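Local atomic coordinates of member of s1p family of ribosomal proteins (Pyrococcus furiosus, PDB entry 5YH1), a protein that binds manganese and is probably an exonuclease acting on nucleic acids, this chain being the DHH domain of a longer protein. Residues D24-K38 and L197-Y209. Sequence-based numbering, arbitrary orientation.
Sequences DVGFLVKSEVLEALK and LTAGMLATEVARY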
ATOM      1  N   ASP A  24     -22.163  -2.174  38.963  1.00 38.76           N
ATOM      2  CA  ASP A  24     -22.382  -0.745  38.853  1.00 39.25           C
ATOM      3  C   ASP A  24     -21.247  -0.036  39.582  1.00 37.37           C
ATOM      4  O   ASP A  24     -21.328   0.186  40.782  1.00 39.42           O
ATOM      5  CB  ASP A  24     -23.738  -0.358  39.439  1.00 40.27           C
ATOM      6  CG  ASP A  24     -24.046   1.106  39.254  1.00 41.55           C
ATOM      7  OD1 ASP A  24     -23.121   1.883  38.907  1.00 40.49           O
ATOM      8  OD2 ASP A  24     -25.214   1.486  39.453  1.00 43.36           O
ATOM      9  N   VAL A  25     -20.188   0.304  38.847  1.00 35.11           N
ATOM     10  CA  VAL A  25     -19.012   0.972  39.420  1.00 32.25           C
ATOM     11  C   VAL A  25     -19.075   2.500  39.332  1.00 30.60           C
ATOM     12  O   VAL A  25     -18.092   3.180  39.603  1.00 31.15           O
ATOM     13  CB  VAL A  25     -17.707   0.487  38.748  1.00 31.74           C
ATOM     14  CG1 VAL A  25     -17.490  -0.986  39.037  1.00 32.89           C
ATOM     15  CG2 VAL A  25     -17.727   0.738  37.243  1.00 32.24           C
ATOM     16  N   GLY A  26     -20.220   3.043  38.948  1.00 30.25           N
ATOM     17  CA  GLY A  26     -20.359   4.483  38.818  1.00 31.26           C
ATOM     18  C   GLY A  26     -19.444   5.045  37.742  1.00 32.98           C
ATOM     19  O   GLY A  26     -19.147   4.363  36.751  1.00 32.18           O
ATOM     20  N   PHE A  27     -19.014   6.296  37.944  1.00 32.27           N
ATOM     21  CA  PHE A  27     -18.161   7.017  37.005  1.00 30.42           C
ATOM     22  C   PHE A  27     -17.030   7.752  37.720  1.00 30.67           C
ATOM     23  O   PHE A  27     -17.072   7.934  38.932  1.00 29.49           O
ATOM     24  CB  PHE A  27     -18.995   8.010  36.216  1.00 29.91           C
ATOM     25  CG  PHE A  27     -20.102   7.374  35.438  1.00 30.06           C
ATOM     26  CD1 PHE A  27     -19.818   6.511  34.393  1.00 29.52           C
ATOM     27  CD2 PHE A  27     -21.427   7.636  35.752  1.00 30.03           C
ATOM     28  CE1 PHE A  27     -20.837   5.921  33.661  1.00 29.60           C
ATOM     29  CE2 PHE A  27     -22.448   7.049  35.035  1.00 31.05           C
ATOM     30  CZ  PHE A  27     -22.155   6.188  33.983  1.00 30.78           C
ATOM     31  N   LEU A  28     -16.022   8.175  36.960  1.00 30.74           N
ATOM     32  CA  LEU A  28     -14.850   8.858  37.520  1.00 30.29           C
ATOM     33  C   LEU A  28     -15.114  10.325  37.837  1.00 29.50           C
ATOM     34  O   LEU A  28     -14.349  10.946  38.569  1.00 28.65           O
ATOM     35  CB  LEU A  28     -13.671   8.767  36.553  1.00 30.47           C
ATOM     36  CG  LEU A  28     -13.069   7.381  36.376  1.00 31.46           C
ATOM     37  CD1 LEU A  28     -12.140   7.365  35.165  1.00 31.98           C
ATOM     38  CD2 LEU A  28     -12.322   6.960  37.631  1.00 31.85           C
ATOM     39  N   VAL A  29     -16.189  10.859  37.270  1.00 29.53           N
ATOM     40  CA  VAL A  29     -16.543  12.267  37.371  1.00 30.01           C
ATOM     41  C   VAL A  29     -18.055  12.376  37.555  1.00 32.26           C
ATOM     42  O   VAL A  29     -18.770  11.400  37.308  1.00 31.62           O
ATOM     43  CB  VAL A  29     -16.170  13.020  36.079  1.00 30.07           C
ATOM     44  CG1 VAL A  29     -14.678  12.902  35.799  1.00 30.66           C
ATOM     45  CG2 VAL A  29     -16.970  12.495  34.892  1.00 30.12           C
ATOM     46  N   LYS A  30     -18.533  13.559  37.952  1.00 33.90           N
ATOM     47  CA  LYS A  30     -19.969  13.849  38.006  1.00 35.38           C
ATOM     48  C   LYS A  30     -20.444  14.298  36.637  1.00 33.25           C
ATOM     49  O   LYS A  30     -19.820  15.158  36.014  1.00 31.69           O
ATOM     50  CB  LYS A  30     -20.303  14.960  39.021  1.00 40.96           C
ATOM     51  CG  LYS A  30     -19.594  14.854  40.368  1.00 47.30           C
ATOM     52  CD  LYS A  30     -20.531  15.177  41.534  1.00 54.56           C
ATOM     53  CE  LYS A  30     -19.787  15.717  42.754  1.00 56.25           C
ATOM     54  NZ  LYS A  30     -19.645  17.201  42.706  1.00 59.20           N
ATOM     55  N   SER A  31     -21.563  13.742  36.180  1.00 30.84           N
ATOM     56  CA  SER A  31     -22.062  14.012  34.840  1.00 31.48           C
ATOM     57  C   SER A  31     -23.477  13.465  34.673  1.00 33.79           C
ATOM     58  O   SER A  31     -23.689  12.258  34.763  1.00 33.02           O
ATOM     59  CB  SER A  31     -21.156  13.340  33.794  1.00 31.31           C
ATOM     60  OG  SER A  31     -21.695  13.461  32.483  1.00 28.88           O
ATOM     61  N   GLU A  32     -24.434  14.346  34.414  1.00 35.90           N
ATOM     62  CA  GLU A  32     -25.798  13.914  34.128  1.00 38.15           C
ATOM     63  C   GLU A  32     -25.872  13.168  32.791  1.00 35.50           C
ATOM     64  O   GLU A  32     -26.696  12.268  32.617  1.00 32.59           O
ATOM     65  CB  GLU A  32     -26.751  15.114  34.135  1.00 42.00           C
ATOM     66  CG  GLU A  32     -27.043  15.636  35.536  1.00 47.73           C
ATOM     67  CD  GLU A  32     -27.837  14.638  36.364  1.00 53.80           C
ATOM     68  OE1 GLU A  32     -29.036  14.432  36.062  1.00 60.84           O
ATOM     69  OE2 GLU A  32     -27.260  14.049  37.309  1.00 56.79           O
ATOM     70  N   VAL A  33     -25.002  13.542  31.859  1.00 34.00           N
ATOM     71  CA  VAL A  33     -24.931  12.868  30.564  1.00 33.04           C
ATOM     72  C   VAL A  33     -24.523  11.402  30.748  1.00 31.00           C
ATOM     73  O   VAL A  33     -25.205  10.505  30.265  1.00 30.37           O
ATOM     74  CB  VAL A  33     -24.004  13.609  29.590  1.00 33.15           C
ATOM     75  CG1 VAL A  33     -23.831  12.820  28.297  1.00 33.73           C
ATOM     76  CG2 VAL A  33     -24.588  14.983  29.285  1.00 33.47           C
ATOM     77  N   LEU A  34     -23.448  11.154  31.484  1.00 29.88           N
ATOM     78  CA  LEU A  34     -23.029   9.781  31.742  1.00 29.10           C
ATOM     79  C   LEU A  34     -24.114   8.998  32.470  1.00 31.53           C
ATOM     80  O   LEU A  34     -24.380   7.841  32.115  1.00 31.04           O
ATOM     81  CB  LEU A  34     -21.737   9.732  32.536  1.00 27.97           C
ATOM     82  CG  LEU A  34     -20.484  10.090  31.736  1.00 28.23           C
ATOM     83  CD1 LEU A  34     -19.291  10.216  32.660  1.00 27.58           C
ATOM     84  CD2 LEU A  34     -20.204   9.059  30.642  1.00 28.61           C
ATOM     85  N   GLU A  35     -24.745   9.622  33.472  1.00 30.72           N
ATOM     86  CA  GLU A  35     -25.831   8.967  34.213  1.00 30.84           C
ATOM     87  C   GLU A  35     -26.938   8.538  33.268  1.00 27.77           C
ATOM     88  O   GLU A  35     -27.421   7.429  33.362  1.00 27.97           O
ATOM     89  CB  GLU A  35     -26.413   9.867  35.316  1.00 31.21           C
ATOM     90  CG  GLU A  35     -25.488  10.083  36.502  1.00 33.32           C
ATOM     91  CD  GLU A  35     -25.089   8.799  37.217  1.00 35.75           C
ATOM     92  OE1 GLU A  35     -25.840   7.801  37.165  1.00 39.81           O
ATOM     93  OE2 GLU A  35     -24.014   8.792  37.852  1.00 36.80           O
ATOM     94  N   ALA A  36     -27.327   9.415  32.359  1.00 27.27           N
ATOM     95  CA  ALA A  36     -28.345   9.084  31.372  1.00 28.76           C
ATOM     96  C   ALA A  36     -27.885   7.956  30.406  1.00 30.28           C
ATOM     97  O   ALA A  36     -28.709   7.184  29.916  1.00 32.54           O
ATOM     98  CB  ALA A  36     -28.757  10.339  30.604  1.00 27.18           C
ATOM     99  N   LEU A  37     -26.579   7.857  30.155  1.00 30.96           N
ATOM    100  CA  LEU A  37     -26.012   6.830  29.254  1.00 30.14           C
ATOM    101  C   LEU A  37     -25.713   5.511  29.957  1.00 30.07           C
ATOM    102  O   LEU A  37     -25.322   4.537  29.315  1.00 30.35           O
ATOM    103  CB  LEU A  37     -24.709   7.329  28.638  1.00 28.44           C
ATOM    104  CG  LEU A  37     -24.804   8.469  27.632  1.00 29.52           C
ATOM    105  CD1 LEU A  37     -23.395   8.915  27.264  1.00 30.14           C
ATOM    106  CD2 LEU A  37     -25.592   8.060  26.393  1.00 29.51           C
ATOM    107  N   LYS A  38     -25.879   5.478  31.268  1.00 30.48           N
ATOM    108  CA  LYS A  38     -25.498   4.303  32.067  1.00 32.86           C
ATOM    109  C   LYS A  38     -26.073   2.960  31.585  1.00 32.18           C
ATOM    110  O   LYS A  38     -25.342   1.976  31.512  1.00 32.30           O
ATOM    111  CB  LYS A  38     -25.882   4.520  33.521  1.00 33.74           C
ATOM    112  CG  LYS A  38     -25.194   3.602  34.508  1.00 36.07           C
ATOM    113  CD  LYS A  38     -25.371   4.207  35.887  1.00 39.58           C
ATOM    114  CE  LYS A  38     -24.809   3.338  36.983  1.00 42.34           C
ATOM    115  NZ  LYS A  38     -24.472   4.199  38.151  1.00 43.63           N
ATOM    116  N   LEU A 197     -18.184  15.493  25.239  1.00 25.66           N
ATOM    117  CA  LEU A 197     -17.918  14.232  25.943  1.00 25.28           C
ATOM    118  C   LEU A 197     -17.383  13.234  24.910  1.00 26.17           C
ATOM    119  O   LEU A 197     -18.149  12.638  24.136  1.00 24.58           O
ATOM    120  CB  LEU A 197     -19.184  13.709  26.624  1.00 25.01           C
ATOM    121  CG  LEU A 197     -19.025  12.505  27.548  1.00 25.22           C
ATOM    122  CD1 LEU A 197     -18.141  12.817  28.743  1.00 25.46           C
ATOM    123  CD2 LEU A 197     -20.396  12.040  27.997  1.00 26.72           C
ATOM    124  N   THR A 198     -16.063  13.060  24.904  1.00 25.93           N
ATOM    125  CA  THR A 198     -15.369  12.423  23.780  1.00 25.57           C
ATOM    126  C   THR A 198     -15.256  10.907  23.918  1.00 25.10           C
ATOM    127  O   THR A 198     -15.513  10.335  24.981  1.00 25.43           O
ATOM    128  CB  THR A 198     -13.954  13.019  23.605  1.00 25.41           C
ATOM    129  OG1 THR A 198     -13.082  12.533  24.631  1.00 24.95           O
ATOM    130  CG2 THR A 198     -14.010  14.535  23.665  1.00 25.65           C
ATOM    131  N   ALA A 199     -14.830  10.256  22.840  1.00 25.69           N
ATOM    132  CA  ALA A 199     -14.805   8.788  22.792  1.00 24.54           C
ATOM    133  C   ALA A 199     -13.907   8.194  23.858  1.00 23.65           C
ATOM    134  O   ALA A 199     -14.235   7.166  24.442  1.00 23.39           O
ATOM    135  CB  ALA A 199     -14.380   8.305  21.413  1.00 24.15           C
ATOM    136  N   GLY A 200     -12.773   8.841  24.111  1.00 24.14           N
ATOM    137  CA  GLY A 200     -11.839   8.371  25.134  1.00 24.14           C
ATOM    138  C   GLY A 200     -12.399   8.469  26.544  1.00 24.45           C
ATOM    139  O   GLY A 200     -12.057   7.668  27.414  1.00 25.74           O
HETATM  140  N   MSE A 201     -13.248   9.463  26.775  1.00 25.10           N
HETATM  141  CA  MSE A 201     -13.952   9.594  28.048  1.00 26.52           C
HETATM  142  C   MSE A 201     -14.935   8.457  28.145  1.00 25.40           C
HETATM  143  O   MSE A 201     -14.886   7.655  29.079  1.00 24.76           O
HETATM  144  CB  MSE A 201     -14.665  10.944  28.154  1.00 28.16           C
HETATM  145  CG  MSE A 201     -13.671  12.086  28.335  1.00 30.56           C
HETATM  146 SE   MSE A 201     -14.508  13.859  28.085  1.00 36.17          SE
HETATM  147  CE  MSE A 201     -12.904  14.695  27.311  1.00 34.64           C
ATOM    148  N   LEU A 202     -15.820   8.360  27.166  1.00 25.32           N
ATOM    149  CA  LEU A 202     -16.817   7.276  27.138  1.00 25.53           C
ATOM    150  C   LEU A 202     -16.188   5.891  27.247  1.00 24.67           C
ATOM    151  O   LEU A 202     -16.647   5.051  28.026  1.00 24.35           O
ATOM    152  CB  LEU A 202     -17.600   7.318  25.839  1.00 25.24           C
ATOM    153  CG  LEU A 202     -18.408   8.573  25.594  1.00 25.91           C
ATOM    154  CD1 LEU A 202     -18.869   8.618  24.142  1.00 26.24           C
ATOM    155  CD2 LEU A 202     -19.591   8.630  26.559  1.00 26.38           C
ATOM    156  N   ALA A 203     -15.127   5.669  26.472  1.00 23.88           N
ATOM    157  CA  ALA A 203     -14.515   4.349  26.378  1.00 23.77           C
ATOM    158  C   ALA A 203     -13.816   3.962  27.659  1.00 23.87           C
ATOM    159  O   ALA A 203     -13.783   2.783  28.028  1.00 24.20           O
ATOM    160  CB  ALA A 203     -13.543   4.296  25.209  1.00 23.62           C
ATOM    161  N   THR A 204     -13.210   4.944  28.321  1.00 24.17           N
ATOM    162  CA  THR A 204     -12.590   4.682  29.620  1.00 24.70           C
ATOM    163  C   THR A 204     -13.650   4.248  30.634  1.00 24.34           C
ATOM    164  O   THR A 204     -13.437   3.288  31.370  1.00 24.14           O
ATOM    165  CB  THR A 204     -11.804   5.905  30.137  1.00 24.73           C
ATOM    166  OG1 THR A 204     -10.705   6.174  29.259  1.00 23.98           O
ATOM    167  CG2 THR A 204     -11.269   5.656  31.533  1.00 24.66           C
ATOM    168  N   GLU A 205     -14.809   4.907  30.641  1.00 25.00           N
ATOM    169  CA  GLU A 205     -15.884   4.502  31.565  1.00 25.66           C
ATOM    170  C   GLU A 205     -16.396   3.103  31.201  1.00 27.09           C
ATOM    171  O   GLU A 205     -16.513   2.238  32.078  1.00 27.88           O
ATOM    172  CB  GLU A 205     -17.027   5.513  31.600  1.00 25.24           C
ATOM    173  CG  GLU A 205     -16.625   6.927  32.023  1.00 26.01           C
ATOM    174  CD  GLU A 205     -16.217   7.077  33.495  1.00 26.48           C
ATOM    175  OE1 GLU A 205     -16.265   6.102  34.273  1.00 27.07           O
ATOM    176  OE2 GLU A 205     -15.840   8.199  33.891  1.00 25.59           O
ATOM    177  N   VAL A 206     -16.638   2.842  29.915  1.00 26.77           N
ATOM    178  CA  VAL A 206     -17.025   1.485  29.504  1.00 25.63           C
ATOM    179  C   VAL A 206     -15.983   0.481  29.971  1.00 25.82           C
ATOM    180  O   VAL A 206     -16.332  -0.580  30.517  1.00 26.67           O
ATOM    181  CB  VAL A 206     -17.255   1.337  27.987  1.00 25.74           C
ATOM    182  CG1 VAL A 206     -17.480  -0.128  27.625  1.00 25.73           C
ATOM    183  CG2 VAL A 206     -18.450   2.161  27.538  1.00 25.31           C
ATOM    184  N   ALA A 207     -14.708   0.816  29.781  1.00 25.87           N
ATOM    185  CA  ALA A 207     -13.625  -0.083  30.187  1.00 26.25           C
ATOM    186  C   ALA A 207     -13.671  -0.423  31.679  1.00 27.08           C
ATOM    187  O   ALA A 207     -13.374  -1.549  32.070  1.00 28.00           O
ATOM    188  CB  ALA A 207     -12.270   0.509  29.830  1.00 26.25           C
ATOM    189  N   ARG A 208     -14.030   0.553  32.506  1.00 28.49           N
ATOM    190  CA  ARG A 208     -14.154   0.332  33.950  1.00 28.98           C
ATOM    191  C   ARG A 208     -15.275  -0.668  34.267  1.00 29.37           C
ATOM    192  O   ARG A 208     -15.128  -1.494  35.168  1.00 31.82           O
ATOM    193  CB  ARG A 208     -14.388   1.660  34.689  1.00 28.96           C
ATOM    194  CG  ARG A 208     -13.183   2.594  34.678  1.00 29.26           C
ATOM    195  CD  ARG A 208     -13.482   3.951  35.308  1.00 29.95           C
ATOM    196  NE  ARG A 208     -14.030   3.785  36.656  1.00 29.74           N
ATOM    197  CZ  ARG A 208     -15.325   3.845  36.978  1.00 29.70           C
ATOM    198  NH1 ARG A 208     -16.261   4.128  36.081  1.00 29.99           N
ATOM    199  NH2 ARG A 208     -15.685   3.628  38.229  1.00 30.29           N
ATOM    200  N   TYR A 209     -16.379  -0.605  33.526  1.00 28.72           N
ATOM    201  CA  TYR A 209     -17.442  -1.599  33.672  1.00 29.32           C
ATOM    202  C   TYR A 209     -17.029  -2.979  33.155  1.00 30.48           C
ATOM    203  O   TYR A 209     -17.422  -3.999  33.720  1.00 29.68           O
ATOM    204  CB  TYR A 209     -18.725  -1.139  32.989  1.00 30.29           C
ATOM    205  CG  TYR A 209     -19.457  -0.067  33.764  1.00 31.90           C
ATOM    206  CD1 TYR A 209     -19.045   1.255  33.707  1.00 32.34           C
ATOM    207  CD2 TYR A 209     -20.558  -0.373  34.560  1.00 31.70           C
ATOM    208  CE1 TYR A 209     -19.707   2.249  34.399  1.00 32.08           C
ATOM    209  CE2 TYR A 209     -21.226   0.620  35.260  1.00 32.48           C
ATOM    210  CZ  TYR A 209     -20.786   1.931  35.182  1.00 32.58           C
ATOM    211  OH  TYR A 209     -21.427   2.936  35.872  1.00 31.85           O
TER
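In the DHH domain, the loop leading into helix 32-53 lies along helix 199-210, whose Arg-208 and Glu-205 grip its backbone. Arginine suits the spot because one flat group serves two carbonyls: NH1 of Arg-208 gives a nearly straight bond (174°) to Gly-26 O at 3.0 Å, and its NH2 reaches Val-25 O at 2.8 Å. Both oxygens lie in the guanidinium plane, and the bend at chi3 (54°) turns the group edge-on to them. Glu-205 OE2 accepts from Leu-28 N at 3.1 Å, on its syn side, and is also hydrogen-bonded to the Tyr-239 hydroxyl; Glu-205 OE1 forms a salt bridge with Arg-208 NH1 at 2.7 Å. A leucine in place of Arg-208 would probably leave the two carbonyls without these donors and the Glu-205 carboxylate without its charged mate. Short, branched Val-25 sets one methyl, CG2, over the centre of the Tyr-209 ring, a CH-pi contact. Farther along, Val-33 CG1 meets Leu-197 CD2 tip to tip at 3.5 Å, and Leu-34 and Leu-37 pack on Leu-202, branched aliphatics forming a buried, apolar patch. Tyr-239 of helix 234-245 packs on Leu-34, while Leu-202 neighbours the manganese ligand His-163 and Thr-198 OG1 is hydrogen-bonded to OD1 of Asp-67, another ligand, beside helix 221-229.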